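Local coordinates for BLUF domain-containing protein (Acinetobacter baumannii, PDB 6W6Z) that probably acts as a blue-light photoreceptor, carrying a flavin mononucleotide in a BLUF domain, at residues 13-18 / 69-74; 62-67 / 76-81; 41-46 / 126-131. All blocks are in the same frame, centred on the assembly; numbering follows the deposited sequence.

Contact 1 of 3, residues 13-18 / 69-74; sequences EKNEDL and KDQRHY. With FMN (flavin mononucleotide), chain B.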
loop_
_atom_site.group_PDB
_atom_site.type_symbol
_atom_site.label_atom_id
_atom_site.label_comp_id
_atom_site.label_asym_id
_atom_site.label_seq_id
_atom_site.Cartn_x
_atom_site.Cartn_y
_atom_site.Cartn_z
ATOM N N GLU A 13 10.236 12.214 -4.741
ATOM C CA GLU A 13 10.889 12.252 -6.072
ATOM C C GLU A 13 12.370 12.620 -5.886
ATOM O O GLU A 13 13.142 12.457 -6.832
ATOM C CB GLU A 13 10.175 13.220 -7.019
ATOM C CG GLU A 13 8.717 12.865 -7.306
ATOM C CD GLU A 13 7.685 13.644 -6.495
ATOM O OE1 GLU A 13 8.088 14.341 -5.546
ATOM O OE2 GLU A 13 6.476 13.549 -6.811
ATOM N N LYS A 14 12.793 13.053 -4.705
ATOM C CA LYS A 14 14.237 13.350 -4.498
ATOM C C LYS A 14 15.049 12.055 -4.609
ATOM O O LYS A 14 16.218 12.148 -5.004
ATOM C CB LYS A 14 14.490 14.040 -3.162
ATOM C CG LYS A 14 13.941 15.455 -3.080
ATOM C CD LYS A 14 13.963 15.992 -1.677
ATOM C CE LYS A 14 15.315 15.865 -1.015
ATOM N NZ LYS A 14 15.436 16.798 0.125
ATOM N N ASN A 15 14.461 10.913 -4.238
ATOM C CA ASN A 15 15.090 9.571 -4.293
ATOM C C ASN A 15 15.070 9.094 -5.750
ATOM O O ASN A 15 13.969 8.749 -6.254
ATOM C CB ASN A 15 14.342 8.606 -3.371
ATOM C CG ASN A 15 14.529 8.927 -1.903
ATOM O OD1 ASN A 15 15.076 9.968 -1.559
ATOM N ND2 ASN A 15 14.117 8.020 -1.030
ATOM N N GLU A 16 16.213 9.162 -6.428
ATOM C CA GLU A 16 16.384 8.764 -7.858
ATOM C C GLU A 16 16.114 7.259 -7.998
ATOM O O GLU A 16 15.433 6.867 -8.984
ATOM C CB GLU A 16 17.790 9.134 -8.352
ATOM N N ASP A 17 16.615 6.453 -7.055
ATOM C CA ASP A 17 16.617 4.974 -7.153
ATOM C C ASP A 17 15.273 4.411 -6.636
ATOM O O ASP A 17 15.225 3.803 -5.527
ATOM C CB ASP A 17 17.849 4.351 -6.506
ATOM C CG ASP A 17 18.063 2.919 -7.018
ATOM O OD1 ASP A 17 17.153 2.382 -7.761
ATOM O OD2 ASP A 17 19.116 2.352 -6.681
ATOM N N LEU A 18 14.233 4.551 -7.459
ATOM C CA LEU A 18 12.864 4.056 -7.156
ATOM C C LEU A 18 12.892 2.537 -7.000
ATOM O O LEU A 18 12.260 2.024 -6.107
ATOM C CB LEU A 18 11.931 4.461 -8.299
ATOM C CG LEU A 18 10.517 3.894 -8.205
ATOM C CD1 LEU A 18 9.872 4.284 -6.881
ATOM C CD2 LEU A 18 9.684 4.348 -9.366
ATOM N N LYS A 69 6.383 8.829 8.985
ATOM C CA LYS A 69 7.720 9.470 9.132
ATOM C C LYS A 69 8.687 9.005 8.029
ATOM O O LYS A 69 9.804 9.558 7.948
ATOM C CB LYS A 69 8.288 9.161 10.526
ATOM C CG LYS A 69 7.350 9.573 11.640
ATOM C CD LYS A 69 7.857 9.263 13.007
ATOM C CE LYS A 69 6.712 9.081 13.975
ATOM N NZ LYS A 69 7.173 9.214 15.373
ATOM N N ASP A 70 8.310 8.019 7.207
ATOM C CA ASP A 70 9.269 7.367 6.280
ATOM C C ASP A 70 9.763 8.428 5.289
ATOM O O ASP A 70 8.901 9.097 4.708
ATOM C CB ASP A 70 8.642 6.143 5.622
ATOM C CG ASP A 70 9.648 5.241 4.938
ATOM O OD1 ASP A 70 10.309 5.709 3.972
ATOM O OD2 ASP A 70 9.743 4.079 5.361
ATOM N N GLN A 71 11.085 8.515 5.077
ATOM C CA GLN A 71 11.749 9.456 4.114
ATOM C C GLN A 71 11.270 9.245 2.657
ATOM O O GLN A 71 11.396 10.188 1.793
ATOM C CB GLN A 71 13.258 9.216 4.182
ATOM C CG GLN A 71 14.073 10.181 3.331
ATOM C CD GLN A 71 14.324 9.719 1.915
ATOM O OE1 GLN A 71 14.294 8.529 1.611
ATOM N NE2 GLN A 71 14.607 10.679 1.042
ATOM N N ARG A 72 10.767 8.059 2.347
ATOM C CA ARG A 72 10.525 7.614 0.928
ATOM C C ARG A 72 9.197 8.138 0.373
ATOM O O ARG A 72 8.920 8.012 -0.881
ATOM C CB ARG A 72 10.668 6.097 0.868
ATOM C CG ARG A 72 12.119 5.672 1.026
ATOM C CD ARG A 72 12.345 4.219 1.295
ATOM N NE ARG A 72 11.830 3.799 2.584
ATOM C CZ ARG A 72 12.001 2.581 3.056
ATOM N NH1 ARG A 72 12.709 1.709 2.351
ATOM N NH2 ARG A 72 11.489 2.229 4.221
ATOM N N HIS A 73 8.359 8.740 1.199
ATOM C CA HIS A 73 7.101 9.372 0.739
ATOM C C HIS A 73 6.773 10.571 1.639
ATOM O O HIS A 73 7.504 10.750 2.656
ATOM C CB HIS A 73 5.975 8.335 0.646
ATOM C CG HIS A 73 5.520 7.809 1.966
ATOM N ND1 HIS A 73 4.370 7.088 2.083
ATOM C CD2 HIS A 73 6.061 7.876 3.208
ATOM C CE1 HIS A 73 4.195 6.746 3.352
ATOM N NE2 HIS A 73 5.226 7.198 4.075
ATOM N N TYR A 74 5.811 11.384 1.208
ATOM C CA TYR A 74 5.388 12.644 1.872
ATOM C C TYR A 74 3.968 12.982 1.435
ATOM O O TYR A 74 3.400 12.253 0.579
ATOM C CB TYR A 74 6.358 13.792 1.557
ATOM C CG TYR A 74 6.309 14.253 0.118
ATOM C CD1 TYR A 74 6.935 13.559 -0.906
ATOM C CD2 TYR A 74 5.673 15.433 -0.205
ATOM C CE1 TYR A 74 6.855 13.996 -2.219
ATOM C CE2 TYR A 74 5.627 15.903 -1.495
ATOM C CZ TYR A 74 6.187 15.168 -2.517
ATOM O OH TYR A 74 6.083 15.684 -3.780
HETATM N N1 FMN B . 6.784 -1.073 7.078
HETATM C C2 FMN B . 6.125 -2.139 7.563
HETATM O O2 FMN B . 6.619 -2.722 8.581
HETATM N N3 FMN B . 4.916 -2.509 7.090
HETATM C C4 FMN B . 4.322 -1.895 6.055
HETATM O O4 FMN B . 3.239 -2.250 5.597
HETATM C C4A FMN B . 5.011 -0.770 5.437
HETATM N N5 FMN B . 4.527 -0.110 4.405
HETATM C C5A FMN B . 5.210 0.969 3.946
HETATM C C6 FMN B . 4.687 1.638 2.863
HETATM C C7 FMN B . 5.317 2.766 2.366
HETATM C C7M FMN B . 4.703 3.436 1.176
HETATM C C8 FMN B . 6.636 3.186 2.871
HETATM C C8M FMN B . 7.304 4.400 2.243
HETATM C C9 FMN B . 7.154 2.510 3.964
HETATM C C9A FMN B . 6.499 1.398 4.480
HETATM N N10 FMN B . 7.025 0.657 5.532
HETATM C C10 FMN B . 6.289 -0.399 6.033
HETATM C "C1'" FMN B . 8.349 0.967 6.169
HETATM C "C2'" FMN B . 8.315 1.775 7.447
HETATM O "O2'" FMN B . 8.033 3.144 7.115
HETATM C "C3'" FMN B . 9.713 1.666 8.111
HETATM O "O3'" FMN B . 10.766 1.866 7.161
HETATM C "C4'" FMN B . 10.002 0.295 8.686
HETATM O "O4'" FMN B . 8.938 -0.087 9.588
HETATM C "C5'" FMN B . 11.333 0.306 9.479
HETATM O "O5'" FMN B . 11.314 1.192 10.619
HETATM P P FMN B . 12.563 1.329 11.685
HETATM O O1P FMN B . 13.357 2.499 11.133
HETATM O O2P FMN B . 11.826 1.588 12.987
HETATM O O3P FMN B . 13.343 0.027 11.651
#

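Contact 2 of 3, residues 62-67 / 76-81; sequences RLFEKI and IKWLCT. With FMN (flavin mononucleotide), chain B.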
loop_
_atom_site.group_PDB
_atom_site.type_symbol
_atom_site.label_atom_id
_atom_site.label_comp_id
_atom_site.label_asym_id
_atom_site.label_seq_id
_atom_site.Cartn_x
_atom_site.Cartn_y
_atom_site.Cartn_z
ATOM N N ARG A 62 0.017 2.082 15.343
ATOM C CA ARG A 62 1.447 2.288 15.668
ATOM C C ARG A 62 2.260 2.141 14.373
ATOM O O ARG A 62 3.164 3.003 14.121
ATOM C CB ARG A 62 1.823 1.347 16.817
ATOM N N LEU A 63 1.896 1.187 13.504
ATOM C CA LEU A 63 2.607 0.992 12.212
ATOM C C LEU A 63 2.366 2.227 11.348
ATOM O O LEU A 63 3.334 2.778 10.868
ATOM C CB LEU A 63 2.145 -0.277 11.500
ATOM C CG LEU A 63 2.639 -0.439 10.064
ATOM C CD1 LEU A 63 4.160 -0.406 9.994
ATOM C CD2 LEU A 63 2.148 -1.725 9.445
ATOM N N PHE A 64 1.119 2.686 11.200
ATOM C CA PHE A 64 0.820 3.907 10.407
ATOM C C PHE A 64 1.638 5.115 10.917
ATOM O O PHE A 64 2.104 5.917 10.062
ATOM C CB PHE A 64 -0.683 4.185 10.388
ATOM C CG PHE A 64 -1.069 5.375 9.553
ATOM C CD1 PHE A 64 -0.652 5.483 8.224
ATOM C CD2 PHE A 64 -1.922 6.339 10.054
ATOM C CE1 PHE A 64 -1.020 6.568 7.448
ATOM C CE2 PHE A 64 -2.336 7.397 9.256
ATOM C CZ PHE A 64 -1.878 7.516 7.963
ATOM N N GLU A 65 1.742 5.327 12.239
ATOM C CA GLU A 65 2.546 6.443 12.850
ATOM C C GLU A 65 3.989 6.379 12.350
ATOM O O GLU A 65 4.500 7.411 11.917
ATOM C CB GLU A 65 2.503 6.414 14.384
ATOM C CG GLU A 65 1.500 7.388 14.993
ATOM C CD GLU A 65 0.911 7.011 16.356
ATOM O OE1 GLU A 65 1.516 6.184 17.068
ATOM O OE2 GLU A 65 -0.176 7.539 16.702
ATOM N N LYS A 66 4.569 5.183 12.304
ATOM C CA LYS A 66 5.930 4.914 11.785
ATOM C C LYS A 66 5.993 5.215 10.287
ATOM O O LYS A 66 6.922 5.921 9.880
ATOM C CB LYS A 66 6.359 3.472 12.071
ATOM C CG LYS A 66 6.443 3.143 13.555
ATOM C CD LYS A 66 7.329 1.950 13.969
ATOM C CE LYS A 66 7.401 0.812 12.975
ATOM N NZ LYS A 66 8.464 1.045 11.968
ATOM N N ILE A 67 5.021 4.749 9.508
ATOM C CA ILE A 67 5.040 4.920 8.026
ATOM C C ILE A 67 4.963 6.418 7.728
ATOM O O ILE A 67 5.621 6.894 6.735
ATOM C CB ILE A 67 3.902 4.140 7.347
ATOM C CG1 ILE A 67 4.113 2.627 7.428
ATOM C CG2 ILE A 67 3.701 4.619 5.925
ATOM C CD1 ILE A 67 2.850 1.807 7.102
ATOM N N ILE A 76 1.106 12.680 3.092
ATOM C CA ILE A 76 0.267 11.487 3.413
ATOM C C ILE A 76 -1.180 11.986 3.528
ATOM O O ILE A 76 -1.414 12.907 4.298
ATOM C CB ILE A 76 0.756 10.733 4.673
ATOM C CG1 ILE A 76 1.997 9.859 4.457
ATOM C CG2 ILE A 76 -0.345 9.842 5.236
ATOM C CD1 ILE A 76 3.285 10.565 4.154
ATOM N N LYS A 77 -2.105 11.373 2.800
ATOM C CA LYS A 77 -3.563 11.611 2.873
ATOM C C LYS A 77 -4.261 10.387 3.481
ATOM O O LYS A 77 -4.546 9.393 2.758
ATOM C CB LYS A 77 -4.081 11.932 1.471
ATOM C CG LYS A 77 -5.575 12.196 1.375
ATOM C CD LYS A 77 -6.022 12.445 -0.061
ATOM C CE LYS A 77 -7.460 12.893 -0.143
ATOM N NZ LYS A 77 -8.026 12.622 -1.483
ATOM N N TRP A 78 -4.585 10.479 4.770
ATOM C CA TRP A 78 -5.326 9.430 5.511
ATOM C C TRP A 78 -6.765 9.373 4.995
ATOM O O TRP A 78 -7.477 10.397 5.071
ATOM C CB TRP A 78 -5.239 9.728 7.006
ATOM C CG TRP A 78 -5.857 8.717 7.916
ATOM C CD1 TRP A 78 -6.308 7.476 7.608
ATOM C CD2 TRP A 78 -5.968 8.844 9.338
ATOM N NE1 TRP A 78 -6.748 6.835 8.728
ATOM C CE2 TRP A 78 -6.541 7.649 9.814
ATOM C CE3 TRP A 78 -5.656 9.863 10.245
ATOM C CZ2 TRP A 78 -6.813 7.455 11.169
ATOM C CZ3 TRP A 78 -5.912 9.665 11.583
ATOM C CH2 TRP A 78 -6.494 8.478 12.034
ATOM N N LEU A 79 -7.185 8.237 4.447
ATOM C CA LEU A 79 -8.517 8.138 3.827
ATOM C C LEU A 79 -9.527 7.638 4.847
ATOM O O LEU A 79 -10.601 8.248 4.976
ATOM C CB LEU A 79 -8.435 7.230 2.609
ATOM C CG LEU A 79 -7.698 7.888 1.455
ATOM C CD1 LEU A 79 -7.348 6.863 0.375
ATOM C CD2 LEU A 79 -8.555 9.012 0.895
ATOM N N CYS A 80 -9.230 6.552 5.533
ATOM C CA CYS A 80 -10.216 6.008 6.484
ATOM C C CYS A 80 -9.556 4.974 7.354
ATOM O O CYS A 80 -8.496 4.435 6.967
ATOM C CB CYS A 80 -11.395 5.369 5.769
ATOM S SG CYS A 80 -10.841 4.068 4.643
ATOM N N THR A 81 -10.201 4.728 8.486
ATOM C CA THR A 81 -9.974 3.552 9.340
ATOM C C THR A 81 -11.335 2.981 9.699
ATOM O O THR A 81 -12.169 3.783 10.090
ATOM C CB THR A 81 -9.252 3.927 10.633
ATOM O OG1 THR A 81 -8.124 4.747 10.276
ATOM C CG2 THR A 81 -8.854 2.677 11.382
HETATM N N1 FMN B . 6.784 -1.073 7.078
HETATM C C2 FMN B . 6.125 -2.139 7.563
HETATM O O2 FMN B . 6.619 -2.722 8.581
HETATM N N3 FMN B . 4.916 -2.509 7.090
HETATM C C4 FMN B . 4.322 -1.895 6.055
HETATM O O4 FMN B . 3.239 -2.250 5.597
HETATM C C4A FMN B . 5.011 -0.770 5.437
HETATM N N5 FMN B . 4.527 -0.110 4.405
HETATM C C5A FMN B . 5.210 0.969 3.946
HETATM C C6 FMN B . 4.687 1.638 2.863
HETATM C C7 FMN B . 5.317 2.766 2.366
HETATM C C7M FMN B . 4.703 3.436 1.176
HETATM C C8 FMN B . 6.636 3.186 2.871
HETATM C C8M FMN B . 7.304 4.400 2.243
HETATM C C9 FMN B . 7.154 2.510 3.964
HETATM C C9A FMN B . 6.499 1.398 4.480
HETATM N N10 FMN B . 7.025 0.657 5.532
HETATM C C10 FMN B . 6.289 -0.399 6.033
HETATM C "C1'" FMN B . 8.349 0.967 6.169
HETATM C "C2'" FMN B . 8.315 1.775 7.447
HETATM O "O2'" FMN B . 8.033 3.144 7.115
HETATM C "C3'" FMN B . 9.713 1.666 8.111
HETATM O "O3'" FMN B . 10.766 1.866 7.161
HETATM C "C4'" FMN B . 10.002 0.295 8.686
HETATM O "O4'" FMN B . 8.938 -0.087 9.588
HETATM C "C5'" FMN B . 11.333 0.306 9.479
HETATM O "O5'" FMN B . 11.314 1.192 10.619
HETATM P P FMN B . 12.563 1.329 11.685
HETATM O O1P FMN B . 13.357 2.499 11.133
HETATM O O2P FMN B . 11.826 1.588 12.987
HETATM O O3P FMN B . 13.343 0.027 11.651
#

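Contact 3 of 3, residues 41-46 / 126-131; sequences VLYYAD and KFFLNE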
loop_
_atom_site.group_PDB
_atom_site.type_symbol
_atom_site.label_atom_id
_atom_site.label_comp_id
_atom_site.label_asym_id
_atom_site.label_seq_id
_atom_site.Cartn_x
_atom_site.Cartn_y
_atom_site.Cartn_z
ATOM N N VAL A 41 -2.168 -4.346 1.222
ATOM C CA VAL A 41 -1.755 -4.174 -0.185
ATOM C C VAL A 41 -1.157 -2.783 -0.346
ATOM O O VAL A 41 -1.659 -1.859 0.277
ATOM C CB VAL A 41 -2.942 -4.408 -1.137
ATOM C CG1 VAL A 41 -4.135 -3.546 -0.772
ATOM C CG2 VAL A 41 -2.534 -4.229 -2.595
ATOM N N LEU A 42 -0.134 -2.716 -1.182
ATOM C CA LEU A 42 0.600 -1.482 -1.553
ATOM C C LEU A 42 0.440 -1.373 -3.045
ATOM O O LEU A 42 0.840 -2.307 -3.720
ATOM C CB LEU A 42 2.074 -1.560 -1.151
ATOM C CG LEU A 42 2.870 -0.275 -1.402
ATOM C CD1 LEU A 42 2.323 0.876 -0.559
ATOM C CD2 LEU A 42 4.351 -0.465 -1.136
ATOM N N TYR A 43 -0.110 -0.256 -3.513
ATOM C CA TYR A 43 -0.246 0.066 -4.945
ATOM C C TYR A 43 0.727 1.198 -5.181
ATOM O O TYR A 43 0.767 2.147 -4.389
ATOM C CB TYR A 43 -1.683 0.473 -5.280
ATOM C CG TYR A 43 -1.882 1.187 -6.598
ATOM C CD1 TYR A 43 -1.981 0.486 -7.788
ATOM C CD2 TYR A 43 -2.034 2.561 -6.648
ATOM C CE1 TYR A 43 -2.230 1.138 -8.987
ATOM C CE2 TYR A 43 -2.214 3.237 -7.851
ATOM C CZ TYR A 43 -2.333 2.515 -9.025
ATOM O OH TYR A 43 -2.551 3.149 -10.224
ATOM N N TYR A 44 1.457 1.137 -6.275
ATOM C CA TYR A 44 2.361 2.226 -6.700
ATOM C C TYR A 44 2.048 2.559 -8.144
ATOM O O TYR A 44 2.065 1.632 -8.974
ATOM C CB TYR A 44 3.839 1.833 -6.568
ATOM C CG TYR A 44 4.736 2.924 -7.091
ATOM C CD1 TYR A 44 4.931 4.090 -6.364
ATOM C CD2 TYR A 44 5.246 2.866 -8.378
ATOM C CE1 TYR A 44 5.673 5.143 -6.876
ATOM C CE2 TYR A 44 6.024 3.892 -8.893
ATOM C CZ TYR A 44 6.201 5.053 -8.162
ATOM O OH TYR A 44 6.930 6.092 -8.679
ATOM N N ALA A 45 1.870 3.835 -8.448
ATOM C CA ALA A 45 1.795 4.308 -9.847
ATOM C C ALA A 45 1.989 5.813 -9.876
ATOM O O ALA A 45 1.671 6.505 -8.855
ATOM C CB ALA A 45 0.453 3.945 -10.427
ATOM N N ASP A 46 2.515 6.329 -10.978
ATOM C CA ASP A 46 2.526 7.791 -11.211
ATOM C C ASP A 46 3.095 8.525 -9.977
ATOM O O ASP A 46 2.517 9.551 -9.537
ATOM C CB ASP A 46 1.102 8.229 -11.589
ATOM C CG ASP A 46 0.719 7.865 -13.010
ATOM O OD1 ASP A 46 1.453 7.088 -13.600
ATOM O OD2 ASP A 46 -0.304 8.398 -13.532
ATOM N N LYS A 126 -14.582 1.169 -2.412
ATOM C CA LYS A 126 -15.453 0.041 -2.847
ATOM C C LYS A 126 -14.758 -0.649 -4.025
ATOM O O LYS A 126 -14.201 -1.770 -3.819
ATOM C CB LYS A 126 -16.859 0.506 -3.267
ATOM N N PHE A 127 -14.692 0.033 -5.175
ATOM C CA PHE A 127 -14.187 -0.527 -6.458
ATOM C C PHE A 127 -12.667 -0.697 -6.401
ATOM O O PHE A 127 -12.181 -1.727 -6.895
ATOM C CB PHE A 127 -14.529 0.364 -7.651
ATOM N N PHE A 128 -11.939 0.277 -5.842
ATOM C CA PHE A 128 -10.455 0.271 -5.903
ATOM C C PHE A 128 -9.878 -0.873 -5.078
ATOM O O PHE A 128 -8.982 -1.560 -5.614
ATOM C CB PHE A 128 -9.812 1.582 -5.477
ATOM C CG PHE A 128 -8.348 1.694 -5.849
ATOM C CD1 PHE A 128 -7.936 1.657 -7.176
ATOM C CD2 PHE A 128 -7.383 1.870 -4.863
ATOM C CE1 PHE A 128 -6.595 1.792 -7.506
ATOM C CE2 PHE A 128 -6.044 2.010 -5.194
ATOM C CZ PHE A 128 -5.658 2.000 -6.517
ATOM N N LEU A 129 -10.345 -1.087 -3.852
ATOM C CA LEU A 129 -9.870 -2.233 -3.054
ATOM C C LEU A 129 -10.181 -3.538 -3.800
ATOM O O LEU A 129 -9.314 -4.445 -3.815
ATOM C CB LEU A 129 -10.507 -2.219 -1.672
ATOM C CG LEU A 129 -9.976 -1.185 -0.695
ATOM C CD1 LEU A 129 -10.748 -1.258 0.625
ATOM C CD2 LEU A 129 -8.482 -1.373 -0.446
ATOM N N ASN A 130 -11.356 -3.644 -4.425
ATOM C CA ASN A 130 -11.731 -4.890 -5.125
ATOM C C ASN A 130 -10.747 -5.103 -6.275
ATOM O O ASN A 130 -10.295 -6.254 -6.426
ATOM C CB ASN A 130 -13.196 -4.924 -5.559
ATOM C CG ASN A 130 -13.473 -6.171 -6.364
ATOM O OD1 ASN A 130 -13.579 -7.269 -5.809
ATOM N ND2 ASN A 130 -13.482 -6.021 -7.678
ATOM N N GLU A 131 -10.387 -4.048 -7.011
ATOM C CA GLU A 131 -9.407 -4.125 -8.126
ATOM C C GLU A 131 -8.058 -4.572 -7.570
ATOM O O GLU A 131 -7.387 -5.379 -8.224
ATOM C CB GLU A 131 -9.256 -2.802 -8.887
ATOM C CG GLU A 131 -10.433 -2.453 -9.781
ATOM C CD GLU A 131 -10.782 -3.497 -10.832
ATOM O OE1 GLU A 131 -11.995 -3.804 -10.976
ATOM O OE2 GLU A 131 -9.842 -4.065 -11.461
#

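Contact 1 of 3, residues 13-18 / 69-74
The nearest CA atoms across the contact, those of Asn15 and Arg72, are 7.2 Å apart, and side chains bridge the loop after strand 2-11 to the type I turn of Asp70-His73. The bridge lies at the surface of a BLUF domain, a ferredoxin-like fold, while Asp70 and His73 of the turn reach into its flavin pocket.

The main link is an amide pair, Asn15 with Gln71: the two side chains come from opposite directions and their amides pair edge to edge. Gln71 NE2 reaches Asn15 OD1 at 2.7 Å. Asn15 ND2 returns a bond of the same length, 2.7 Å, to Gln71 OE1. The first is almost straight, with N-H...O at 176°, but NE2 is tilted somewhat from the Asn15 carbonyl plane; in the second, ND2 lies in the Gln71 carbonyl plane, on a lone pair of OE1. With the two amides only 25° apart, this doubled bond resists rotation of either group. A bend at chi2 of Gln71 (-90°) swings its amide across to Asn15, whose ND2 also serves Asp21 on helix 18-36.

Farther along, Tyr74 OH donates to the syn lone pair of Glu13 OE1 at 3.0 Å, while Glu13 OE2 takes Gln10 as its partner.

On the flavin side, Arg72 holds Asp70 side-on, NE to OD1 at 2.8 Å, and NH2 to OD2, also at 2.8 Å. OD1 additionally accepts from Arg72 N, closing an Asx turn. Thus braced, the Asp70 carboxylate takes the ribityl hydroxyl O2' of the FMN on OD2 at 2.6 Å. Arg72 NH2 has a second anionic partner in Glu28. His73, bonded through ND1 to Ser9, turns one face to the flavin's methyl C8M, which sits 3.7 Å from the imidazole plane, over its centre.

Contact 2 of 3, residues 62-67 / 76-81
Lys66 NZ donates to the ribityl hydroxyl O4' of the FMN at 2.7 Å, on the flavin-facing side of a helix that carries Phe64 round to meet Ile76 and Trp78. The lysine chain bends at both chi3 and chi4 to bring its ammonium over the ribityl tail. Leu63 and Ile67 add apolar contacts with the isoalloxazine, the closest being Leu63 CD1 to FMN C2 at 3.6 Å.

Phe64, with CG anti to the backbone N (chi1 -178°), reaches out to the strand. Its ring turns an edge toward a face of Trp78, an edge-to-face pair with the five-membered ring of the indole, planes inclined at 56°. Atom CE2 makes the touch, 3.9 Å from Trp78 CD2. The outer carbon CZ meets the branch methyl Ile76 CG2, also at 3.9 Å. The indole is tethered in turn: Trp78 NE1 donates a bent hydrogen bond (134°) to Thr81 OG1 at 2.9 Å, the oxygen lying close to the indole plane.

This is the second helix of the ferredoxin-like fold packing on the sheet. Helix 57-67 links strand 48-54 to edge strand 73-83 in a beta-alpha-beta crossover, and Phe64 also lies on Tyr7 and Leu5 of the intervening strand 2-11.

Contact 3 of 3, residues 41-46 / 126-131
Tyr43 and Phe128 meet as a T-shaped pair, the two rings standing almost exactly perpendicular at 88°. Phe128 supplies the edge and Tyr43 the face. The far carbon of the phenylalanine, CZ, does all the close touching: it comes within 3.7 Å of Tyr43 CD2 and lies displaced from the middle of the tyrosine ring toward its rim. The centroids are 5.2 Å apart.

In Phe128 the ring extends anti to the backbone N (chi1 -166°), which carries CZ away from the helix axis and onto the face of the sheet. Tyr43 likewise projects toward the helix, and the backbone N of its own strand neighbour Ala45 lies over its opposite face, at a longer distance. Both rings are buried, yet the tyrosine hydroxyl is provided for: OH is hydrogen-bonded to the carbonyl O of Phe115. That bond at one end and the ring edge on its face together hold the tyrosine in place.

The contact joins the central sheet to the C-terminal helices. Strand 39-45 runs between strands 48-54 and 95-98, and while Tyr43 faces helix 125-134, the next residue back, Leu42, turns to the flavin side and touches helix 18-36. Around the aromatic pair, Phe50 of strand 48-54 makes another edge-to-face contact with Phe128, and Ile103 of helix 101-109 packs on both rings.

In the fold
Contact 1 lies at the surface and is polar, built from amides, a carboxylate and a hydroxyl between a loop and the turn and start of strand 73-83. Contact 2 is partly buried, and contact 3 buried; both join a helix to the sheet through aromatic edge-to-face pairs. Contacts 1 and 2 share strand 73-83 and both touch the flavin, though their centres are about 17 Å apart; a probable hydrogen bond from His73 NE2 to Ile67 O ties them together. Contact 3 seats a C-terminal helix on the sheet face away from the flavin, yet Tyr44 on its strand packs against Leu18 of contact 1, whereas contacts 2 and 3 do not touch.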